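Local structure of uncharacterized protein Atu2129 (Agrobacterium tumefaciens, 3DNH) at residues Tyr53-Ala58 and Leu76-Arg81; Ile61-Glu64 and Thr68-Phe71; Leu235-Arg240 and Lys245-Ala250. The protein is of unknown function but belongs to the CREG-like branch of the pyridoxamine 5'-phosphate oxidase family, whose split-barrel relatives commonly bind FMN. One frame throughout, in Å; residues are numbered along the deposited sequence.

Contact 1 (Tyr53-Ala58 and Leu76-Arg81); sequences YPYTTA and LTLHAR
Helix-on-barrel packing joins these segments: Tyr55 and Thr57, on the strand 54-63 of the six-stranded barrel, receive Leu78 and His79 from the first turn of the helix 78-85. The evidence lies in two CH-pi contacts, only the first of them over a face. Thr57 CG2 sits almost squarely over one face of the His79 imidazole, 3.6 Å from the ring centroid and 9° off its normal. On the opposite face lies Thr77 OG1, displaced toward the rim, so the imidazole is held between two threonines. For Tyr55, whose CG stands anti to the backbone N (chi1 175°), the ring extends toward the helix and meets Leu78 CB off-centre, with CZ to CB at 3.7 Å. A water connects the polar ends, lying 2.6 Å from Tyr55 OH, in the plane of that ring, and 2.9 Å from His79 ND1, a bridge that may steady the imidazole. Thr77 N-caps the helix, its OG1 accepting a weak bond of 3.4 Å from Ala80 N as well as binding Ala74 O. On the barrel side, Leu44 and Thr46 of the strand 41-47 also touch His79. From the second subunit, Gln155 packs on Tyr55 and Thr12 on Leu78. The arrangement is that of an N-capped helix laid against an antiparallel barrel beside a subunit interface, consistent with the dimeric split barrel of the FMN-binding clan.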
loop_
_atom_site.group_PDB
_atom_site.type_symbol
_atom_site.label_atom_id
_atom_site.label_comp_id
_atom_site.label_asym_id
_atom_site.label_seq_id
_atom_site.Cartn_x
_atom_site.Cartn_y
_atom_site.Cartn_z
ATOM N N TYR A 53 15.368 -8.449 -10.300
ATOM C CA TYR A 53 14.230 -7.529 -10.189
ATOM C C TYR A 53 13.695 -7.503 -8.741
ATOM O O TYR A 53 13.779 -8.538 -8.007
ATOM C CB TYR A 53 13.074 -7.960 -11.108
ATOM C CG TYR A 53 13.226 -7.661 -12.591
ATOM C CD1 TYR A 53 12.414 -6.718 -13.211
ATOM C CD2 TYR A 53 14.179 -8.317 -13.353
ATOM C CE1 TYR A 53 12.541 -6.451 -14.573
ATOM C CE2 TYR A 53 14.321 -8.067 -14.723
ATOM C CZ TYR A 53 13.496 -7.122 -15.314
ATOM O OH TYR A 53 13.622 -6.854 -16.632
ATOM N N PRO A 54 13.116 -6.349 -8.332
ATOM C CA PRO A 54 12.427 -6.358 -7.046
ATOM C C PRO A 54 11.111 -7.107 -7.194
ATOM O O PRO A 54 10.642 -7.330 -8.336
ATOM C CB PRO A 54 12.195 -4.862 -6.731
ATOM C CG PRO A 54 12.282 -4.156 -8.055
ATOM C CD PRO A 54 13.050 -5.029 -9.020
ATOM N N TYR A 55 10.528 -7.501 -6.066
ATOM C CA TYR A 55 9.248 -8.172 -6.087
ATOM C C TYR A 55 8.467 -7.638 -4.896
ATOM O O TYR A 55 8.960 -7.649 -3.781
ATOM C CB TYR A 55 9.410 -9.724 -6.010
ATOM C CG TYR A 55 8.078 -10.428 -5.902
ATOM C CD1 TYR A 55 7.354 -10.771 -7.048
ATOM C CD2 TYR A 55 7.506 -10.712 -4.645
ATOM C CE1 TYR A 55 6.121 -11.403 -6.957
ATOM C CE2 TYR A 55 6.264 -11.347 -4.548
ATOM C CZ TYR A 55 5.581 -11.678 -5.694
ATOM O OH TYR A 55 4.351 -12.279 -5.594
ATOM N N THR A 56 7.245 -7.160 -5.140
ATOM C CA THR A 56 6.451 -6.514 -4.114
ATOM C C THR A 56 5.228 -7.317 -3.706
ATOM O O THR A 56 4.668 -8.099 -4.508
ATOM C CB THR A 56 6.002 -5.105 -4.542
ATOM O OG1 THR A 56 5.380 -5.175 -5.831
ATOM C CG2 THR A 56 7.164 -4.180 -4.609
ATOM N N THR A 57 4.795 -7.104 -2.462
ATOM C CA THR A 57 3.463 -7.549 -2.005
ATOM C C THR A 57 2.890 -6.533 -1.021
ATOM O O THR A 57 3.543 -5.525 -0.734
ATOM C CB THR A 57 3.465 -9.040 -1.432
ATOM O OG1 THR A 57 2.111 -9.483 -1.256
ATOM C CG2 THR A 57 4.225 -9.164 -0.101
ATOM N N ALA A 58 1.668 -6.774 -0.549
ATOM C CA ALA A 58 1.079 -6.053 0.570
ATOM C C ALA A 58 0.929 -6.995 1.767
ATOM O O ALA A 58 0.533 -8.154 1.605
ATOM C CB ALA A 58 -0.283 -5.445 0.198
ATOM N N LEU A 76 4.741 -20.818 1.408
ATOM C CA LEU A 76 4.732 -21.194 -0.013
ATOM C C LEU A 76 4.562 -19.991 -0.976
ATOM O O LEU A 76 4.052 -20.134 -2.073
ATOM C CB LEU A 76 3.696 -22.305 -0.255
ATOM C CG LEU A 76 3.767 -23.537 0.667
ATOM C CD1 LEU A 76 2.897 -24.695 0.117
ATOM C CD2 LEU A 76 5.220 -24.038 0.914
ATOM N N THR A 77 4.986 -18.808 -0.543
ATOM C CA THR A 77 4.853 -17.608 -1.364
ATOM C C THR A 77 6.204 -17.156 -1.942
ATOM O O THR A 77 7.289 -17.460 -1.399
ATOM C CB THR A 77 4.176 -16.446 -0.625
ATOM O OG1 THR A 77 5.033 -15.965 0.423
ATOM C CG2 THR A 77 2.798 -16.861 -0.071
ATOM N N LEU A 78 6.118 -16.451 -3.062
ATOM C CA LEU A 78 7.284 -15.877 -3.703
ATOM C C LEU A 78 8.105 -14.979 -2.773
ATOM O O LEU A 78 9.323 -15.097 -2.737
ATOM C CB LEU A 78 6.841 -15.090 -4.929
ATOM C CG LEU A 78 6.874 -15.700 -6.341
ATOM C CD1 LEU A 78 7.522 -17.083 -6.441
ATOM C CD2 LEU A 78 5.507 -15.677 -7.022
ATOM N N HIS A 79 7.457 -14.076 -2.026
ATOM C CA HIS A 79 8.246 -13.197 -1.158
ATOM C C HIS A 79 8.943 -13.995 -0.046
ATOM O O HIS A 79 10.105 -13.760 0.222
ATOM C CB HIS A 79 7.448 -12.007 -0.602
ATOM C CG HIS A 79 6.127 -12.383 -0.009
ATOM N ND1 HIS A 79 5.104 -12.936 -0.754
ATOM C CD2 HIS A 79 5.647 -12.248 1.248
ATOM C CE1 HIS A 79 4.055 -13.143 0.026
ATOM N NE2 HIS A 79 4.359 -12.737 1.249
ATOM N N ALA A 80 8.239 -14.941 0.585
ATOM C CA ALA A 80 8.870 -15.858 1.559
ATOM C C ALA A 80 10.118 -16.503 0.975
ATOM O O ALA A 80 11.193 -16.452 1.605
ATOM C CB ALA A 80 7.901 -16.928 2.030
ATOM N N ARG A 81 9.970 -17.103 -0.224
ATOM C CA ARG A 81 11.072 -17.689 -0.962
ATOM C C ARG A 81 12.194 -16.676 -1.133
ATOM O O ARG A 81 13.362 -16.996 -0.846
ATOM C CB ARG A 81 10.610 -18.188 -2.350
ATOM C CG ARG A 81 11.576 -19.168 -3.122
ATOM C CD ARG A 81 12.667 -18.464 -3.971
ATOM N NE ARG A 81 12.118 -17.324 -4.735
ATOM C CZ ARG A 81 11.479 -17.427 -5.889
ATOM N NH1 ARG A 81 11.311 -18.623 -6.463
ATOM N NH2 ARG A 81 11.013 -16.334 -6.483
HETATM O O HOH W 1 3.555 -13.089 -3.216
#

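Contact 2 (Ile61-Glu64 and Thr68-Phe71); sequences IGIE and TPFF
A beta hairpin of the barrel is paired here: Gly62 and Ile63 of the strand 54-63 run antiparallel to Pro69 and Phe70 of the strand 69-74, just before and after the turn. Gly62 and Phe70 form a hydrogen-bonded pair, with Gly62 N to Phe70 O at 2.8 Å and Phe70 N to Gly62 O at 2.9 Å. Closer to the turn, Glu64 N donates to Thr68 O over 2.8 Å. Between them Ile63 and Pro69 make a non-hydrogen-bonded pair, where Pro69 CA approaches Gly62 O to 3.3 Å as a CA-H...O contact.

The aromatic evidence is on the other face of the sheet. With CG between its backbone N and carbonyl carbon (chi1 77°), Phe70 folds its ring back across the hairpin, and Gly62 CA lies over one face, 3.9 Å from the centroid. Gly62, without a side chain, lets its CA lie directly against the ring. Glu64 CG flanks the same ring, 3.7 Å from Phe70 CD2, while Ile63 CD1 meets Pro69 CB at 4.2 Å on the face covered by Leu36 of the helix 28-38. The Glu64 side chain runs beside that of Thr68, pointing the same way; its OE1 makes a salt bridge with Arg148 NH2, and Thr68 OG1 binds Asp66. The chemistry thus implies a hairpin end set by three backbone bonds and an aromatic-glycine contact, with the carboxylate's charge probably balanced by Arg148 of the neighbouring strand 144-157.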
loop_
_atom_site.group_PDB
_atom_site.type_symbol
_atom_site.label_atom_id
_atom_site.label_comp_id
_atom_site.label_asym_id
_atom_site.label_seq_id
_atom_site.Cartn_x
_atom_site.Cartn_y
_atom_site.Cartn_z
ATOM N N ILE A 61 1.131 -5.255 9.372
ATOM C CA ILE A 61 2.252 -4.891 10.265
ATOM C C ILE A 61 1.894 -5.038 11.742
ATOM O O ILE A 61 0.885 -4.428 12.237
ATOM C CB ILE A 61 2.660 -3.402 9.974
ATOM C CG1 ILE A 61 3.391 -3.329 8.623
ATOM C CG2 ILE A 61 3.588 -2.828 11.056
ATOM C CD1 ILE A 61 4.700 -4.167 8.554
ATOM N N GLY A 62 2.693 -5.852 12.448
ATOM C CA GLY A 62 2.675 -5.842 13.924
ATOM C C GLY A 62 3.794 -4.928 14.458
ATOM O O GLY A 62 4.733 -4.626 13.743
ATOM N N ILE A 63 3.674 -4.445 15.694
ATOM C CA ILE A 63 4.749 -3.636 16.284
ATOM C C ILE A 63 5.082 -4.201 17.665
ATOM O O ILE A 63 4.175 -4.466 18.462
ATOM C CB ILE A 63 4.411 -2.108 16.406
ATOM C CG1 ILE A 63 3.989 -1.483 15.091
ATOM C CG2 ILE A 63 5.650 -1.328 16.713
ATOM C CD1 ILE A 63 5.194 -1.118 14.146
ATOM N N GLU A 64 6.370 -4.364 17.960
ATOM C CA GLU A 64 6.793 -4.800 19.280
ATOM C C GLU A 64 6.980 -3.577 20.230
ATOM O O GLU A 64 7.082 -2.442 19.749
ATOM C CB GLU A 64 8.061 -5.653 19.144
ATOM C CG GLU A 64 7.894 -6.757 18.056
ATOM C CD GLU A 64 9.113 -7.673 17.944
ATOM O OE1 GLU A 64 8.909 -8.901 17.779
ATOM O OE2 GLU A 64 10.260 -7.153 18.037
ATOM N N THR A 68 9.661 -2.060 17.036
ATOM C CA THR A 68 10.129 -2.911 15.938
ATOM C C THR A 68 8.959 -3.527 15.153
ATOM O O THR A 68 8.139 -4.246 15.745
ATOM C CB THR A 68 11.037 -4.066 16.427
ATOM O OG1 THR A 68 12.195 -3.545 17.088
ATOM C CG2 THR A 68 11.505 -4.892 15.244
ATOM N N PRO A 69 8.890 -3.255 13.827
ATOM C CA PRO A 69 7.849 -3.874 13.032
ATOM C C PRO A 69 8.092 -5.359 12.806
ATOM O O PRO A 69 9.240 -5.804 12.663
ATOM C CB PRO A 69 7.910 -3.126 11.695
ATOM C CG PRO A 69 8.803 -1.990 11.882
ATOM C CD PRO A 69 9.747 -2.403 12.986
ATOM N N PHE A 70 6.996 -6.131 12.759
ATOM C CA PHE A 70 7.130 -7.552 12.450
ATOM C C PHE A 70 5.956 -7.928 11.573
ATOM O O PHE A 70 4.949 -7.217 11.495
ATOM C CB PHE A 70 7.261 -8.432 13.735
ATOM C CG PHE A 70 5.950 -8.669 14.485
ATOM C CD1 PHE A 70 5.169 -9.803 14.226
ATOM C CD2 PHE A 70 5.513 -7.777 15.473
ATOM C CE1 PHE A 70 3.964 -10.039 14.957
ATOM C CE2 PHE A 70 4.334 -7.989 16.176
ATOM C CZ PHE A 70 3.551 -9.128 15.910
ATOM N N PHE A 71 6.077 -9.057 10.912
ATOM C CA PHE A 71 5.048 -9.456 9.983
ATOM C C PHE A 71 5.139 -10.973 9.733
ATOM O O PHE A 71 6.118 -11.637 10.120
ATOM C CB PHE A 71 5.141 -8.642 8.676
ATOM C CG PHE A 71 6.451 -8.800 7.948
ATOM C CD1 PHE A 71 6.611 -9.794 6.979
ATOM C CD2 PHE A 71 7.518 -7.942 8.212
ATOM C CE1 PHE A 71 7.841 -9.946 6.291
ATOM C CE2 PHE A 71 8.735 -8.074 7.540
ATOM C CZ PHE A 71 8.895 -9.085 6.564
#

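Contact 3 (Leu235-Arg240 and Lys245-Ala250); sequences LWFAER and KQFEKA
Different first torsions bring the two phenylalanines together: Phe237 has CG anti to its carbonyl carbon (chi1 -63°), whereas in Phe247 it is CG and backbone N that are anti (chi1 178°). The rings meet where the last strand of a small three-stranded antiparallel sheet, 232-236, passes through a short connection into the C-terminal helix 244-254, a beta-alpha unit whose helix packs back on the strand end. Phe237 CZ reaches the edge of the Phe247 ring, in its plane, and comes within 3.6 Å of CE1. The centroids lie 6.0 Å apart with the planes at 72°, an oblique pairing in which one ring corner meets the rim of the other.

Three residues further along the helix, Ala250 CB touches the same aromatic side chain at Phe237 CD1, 4.4 Å away. With that spacing, Phe247 and Ala250 both fall on the helix side turned to the strand end. Phe237 also packs on Ile224 of the strand 223-227 and on Leu254; Phe247 rests on that same Ile224 and on Leu182 of the helix 180-194, so the aromatic pair belongs to a wider apolar cluster.

The polar groups of Arg240 and Gln246 find their partners outside the two segments. Arg240 forms a salt bridge with Glu242 and donates to Asp175 O, while Gln246 OE1 accepts from Glu242 N near the helix start. On the helix, Lys249 NZ makes a weak salt bridge with Glu248 OE1 and donates to Lys245 O over 2.9 Å, and this carbonyl oxygen also accepts the helical bond from Lys249 N at 3.1 Å.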
loop_
_atom_site.group_PDB
_atom_site.type_symbol
_atom_site.label_atom_id
_atom_site.label_comp_id
_atom_site.label_asym_id
_atom_site.label_seq_id
_atom_site.Cartn_x
_atom_site.Cartn_y
_atom_site.Cartn_z
ATOM N N LEU A 235 -1.454 7.061 21.554
ATOM C CA LEU A 235 -1.530 8.208 22.504
ATOM C C LEU A 235 -0.133 8.462 23.050
ATOM O O LEU A 235 0.427 7.580 23.679
ATOM C CB LEU A 235 -2.504 7.919 23.657
ATOM C CG LEU A 235 -2.799 9.020 24.723
ATOM C CD1 LEU A 235 -3.290 10.278 24.102
ATOM C CD2 LEU A 235 -3.834 8.519 25.767
ATOM N N TRP A 236 0.425 9.662 22.823
ATOM C CA TRP A 236 1.736 9.994 23.354
ATOM C C TRP A 236 1.676 10.600 24.728
ATOM O O TRP A 236 0.868 11.507 24.983
ATOM C CB TRP A 236 2.484 10.938 22.416
ATOM C CG TRP A 236 2.725 10.297 21.059
ATOM C CD1 TRP A 236 1.850 10.268 19.986
ATOM C CD2 TRP A 236 3.894 9.588 20.640
ATOM N NE1 TRP A 236 2.423 9.624 18.913
ATOM C CE2 TRP A 236 3.670 9.178 19.283
ATOM C CE3 TRP A 236 5.115 9.265 21.260
ATOM C CZ2 TRP A 236 4.628 8.452 18.544
ATOM C CZ3 TRP A 236 6.094 8.534 20.505
ATOM C CH2 TRP A 236 5.833 8.143 19.177
ATOM N N PHE A 237 2.526 10.110 25.629
ATOM C CA PHE A 237 2.614 10.720 26.970
ATOM C C PHE A 237 3.214 12.102 26.858
ATOM O O PHE A 237 4.029 12.354 25.941
ATOM C CB PHE A 237 3.460 9.855 27.901
ATOM C CG PHE A 237 2.877 8.481 28.156
ATOM C CD1 PHE A 237 1.486 8.320 28.369
ATOM C CD2 PHE A 237 3.712 7.355 28.203
ATOM C CE1 PHE A 237 0.941 7.107 28.628
ATOM C CE2 PHE A 237 3.162 6.079 28.466
ATOM C CZ PHE A 237 1.793 5.952 28.668
ATOM N N ALA A 238 2.839 12.998 27.770
ATOM C CA ALA A 238 3.500 14.297 27.823
ATOM C C ALA A 238 4.971 14.186 28.260
ATOM O O ALA A 238 5.789 14.983 27.846
ATOM C CB ALA A 238 2.728 15.317 28.716
ATOM N N GLU A 239 5.282 13.233 29.129
ATOM C CA GLU A 239 6.667 12.949 29.462
ATOM C C GLU A 239 6.892 11.446 29.581
ATOM O O GLU A 239 5.931 10.688 29.703
ATOM C CB GLU A 239 7.162 13.742 30.690
ATOM C CG GLU A 239 6.424 13.469 31.971
ATOM C CD GLU A 239 6.824 14.433 33.074
ATOM O OE1 GLU A 239 6.197 14.378 34.160
ATOM O OE2 GLU A 239 7.756 15.240 32.864
ATOM N N ARG A 240 8.165 11.033 29.475
ATOM C CA ARG A 240 8.552 9.620 29.366
ATOM C C ARG A 240 8.186 8.953 30.672
ATOM O O ARG A 240 8.381 9.529 31.731
ATOM C CB ARG A 240 10.078 9.505 29.123
ATOM C CG ARG A 240 10.644 8.088 29.083
ATOM C CD ARG A 240 12.201 8.066 28.965
ATOM N NE ARG A 240 12.711 6.736 29.306
ATOM C CZ ARG A 240 12.707 5.695 28.477
ATOM N NH1 ARG A 240 12.219 5.817 27.250
ATOM N NH2 ARG A 240 13.159 4.528 28.888
ATOM N N LYS A 245 4.006 3.819 39.090
ATOM C CA LYS A 245 3.564 5.068 39.708
ATOM C C LYS A 245 3.484 6.171 38.662
ATOM O O LYS A 245 2.488 6.885 38.606
ATOM C CB LYS A 245 4.481 5.521 40.862
ATOM C CG LYS A 245 3.830 6.628 41.690
ATOM C CD LYS A 245 4.420 6.780 43.099
ATOM C CE LYS A 245 3.340 7.232 44.067
ATOM N NZ LYS A 245 2.173 6.297 44.042
ATOM N N GLN A 246 4.523 6.287 37.826
ATOM C CA GLN A 246 4.572 7.320 36.802
ATOM C C GLN A 246 3.506 7.081 35.744
ATOM O O GLN A 246 2.902 8.027 35.252
ATOM C CB GLN A 246 5.962 7.448 36.173
ATOM C CG GLN A 246 7.048 7.970 37.135
ATOM C CD GLN A 246 8.431 7.931 36.513
ATOM O OE1 GLN A 246 8.648 7.313 35.469
ATOM N NE2 GLN A 246 9.382 8.595 37.157
ATOM N N PHE A 247 3.259 5.816 35.389
ATOM C CA PHE A 247 2.205 5.516 34.421
ATOM C C PHE A 247 0.817 5.957 34.922
ATOM O O PHE A 247 0.081 6.665 34.228
ATOM C CB PHE A 247 2.164 4.030 34.135
ATOM C CG PHE A 247 1.094 3.650 33.196
ATOM C CD1 PHE A 247 1.130 4.097 31.876
ATOM C CD2 PHE A 247 0.065 2.800 33.591
ATOM C CE1 PHE A 247 0.128 3.753 30.968
ATOM C CE2 PHE A 247 -0.937 2.432 32.663
ATOM C CZ PHE A 247 -0.884 2.908 31.358
ATOM N N GLU A 248 0.462 5.475 36.112
ATOM C CA GLU A 248 -0.807 5.797 36.757
ATOM C C GLU A 248 -1.009 7.325 36.871
ATOM O O GLU A 248 -2.127 7.822 36.682
ATOM C CB GLU A 248 -0.896 5.064 38.113
ATOM C CG GLU A 248 -2.024 5.517 39.098
ATOM C CD GLU A 248 -1.741 5.148 40.566
ATOM O OE1 GLU A 248 -0.628 4.627 40.844
ATOM O OE2 GLU A 248 -2.611 5.402 41.451
ATOM N N LYS A 249 0.058 8.072 37.160
ATOM C CA LYS A 249 -0.058 9.542 37.266
ATOM C C LYS A 249 -0.361 10.137 35.904
ATOM O O LYS A 249 -1.312 10.891 35.748
ATOM C CB LYS A 249 1.220 10.197 37.794
ATOM C CG LYS A 249 1.703 9.753 39.180
ATOM C CD LYS A 249 0.754 10.098 40.342
ATOM C CE LYS A 249 -0.208 8.920 40.640
ATOM N NZ LYS A 249 0.509 7.584 40.655
ATOM N N ALA A 250 0.500 9.820 34.942
ATOM C CA ALA A 250 0.306 10.158 33.536
ATOM C C ALA A 250 -1.098 9.807 33.024
ATOM O O ALA A 250 -1.709 10.602 32.317
ATOM C CB ALA A 250 1.358 9.445 32.664
#

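Overall arrangement
From the N terminus, the chain enters contact 1 at Tyr53-Ala58 and continues along the same strand into Ile61-Glu64. There contact 2 closes first, a tight turn returning the chain as Thr68-Phe71; contact 1 closes later, when the helix 78-85 packs on the strand start, so the hairpin lies within its longer loop. Their centres are 18 Å apart, at different points of one barrel. Contact 3 follows in series much later, closing a short loop. Its centre is 41 Å from that of contact 1, across the chain's centre, and 23 Å from that of contact 2: it joins the C-terminal helix to the end of strand 232-236 of the small second sheet, away from the barrel.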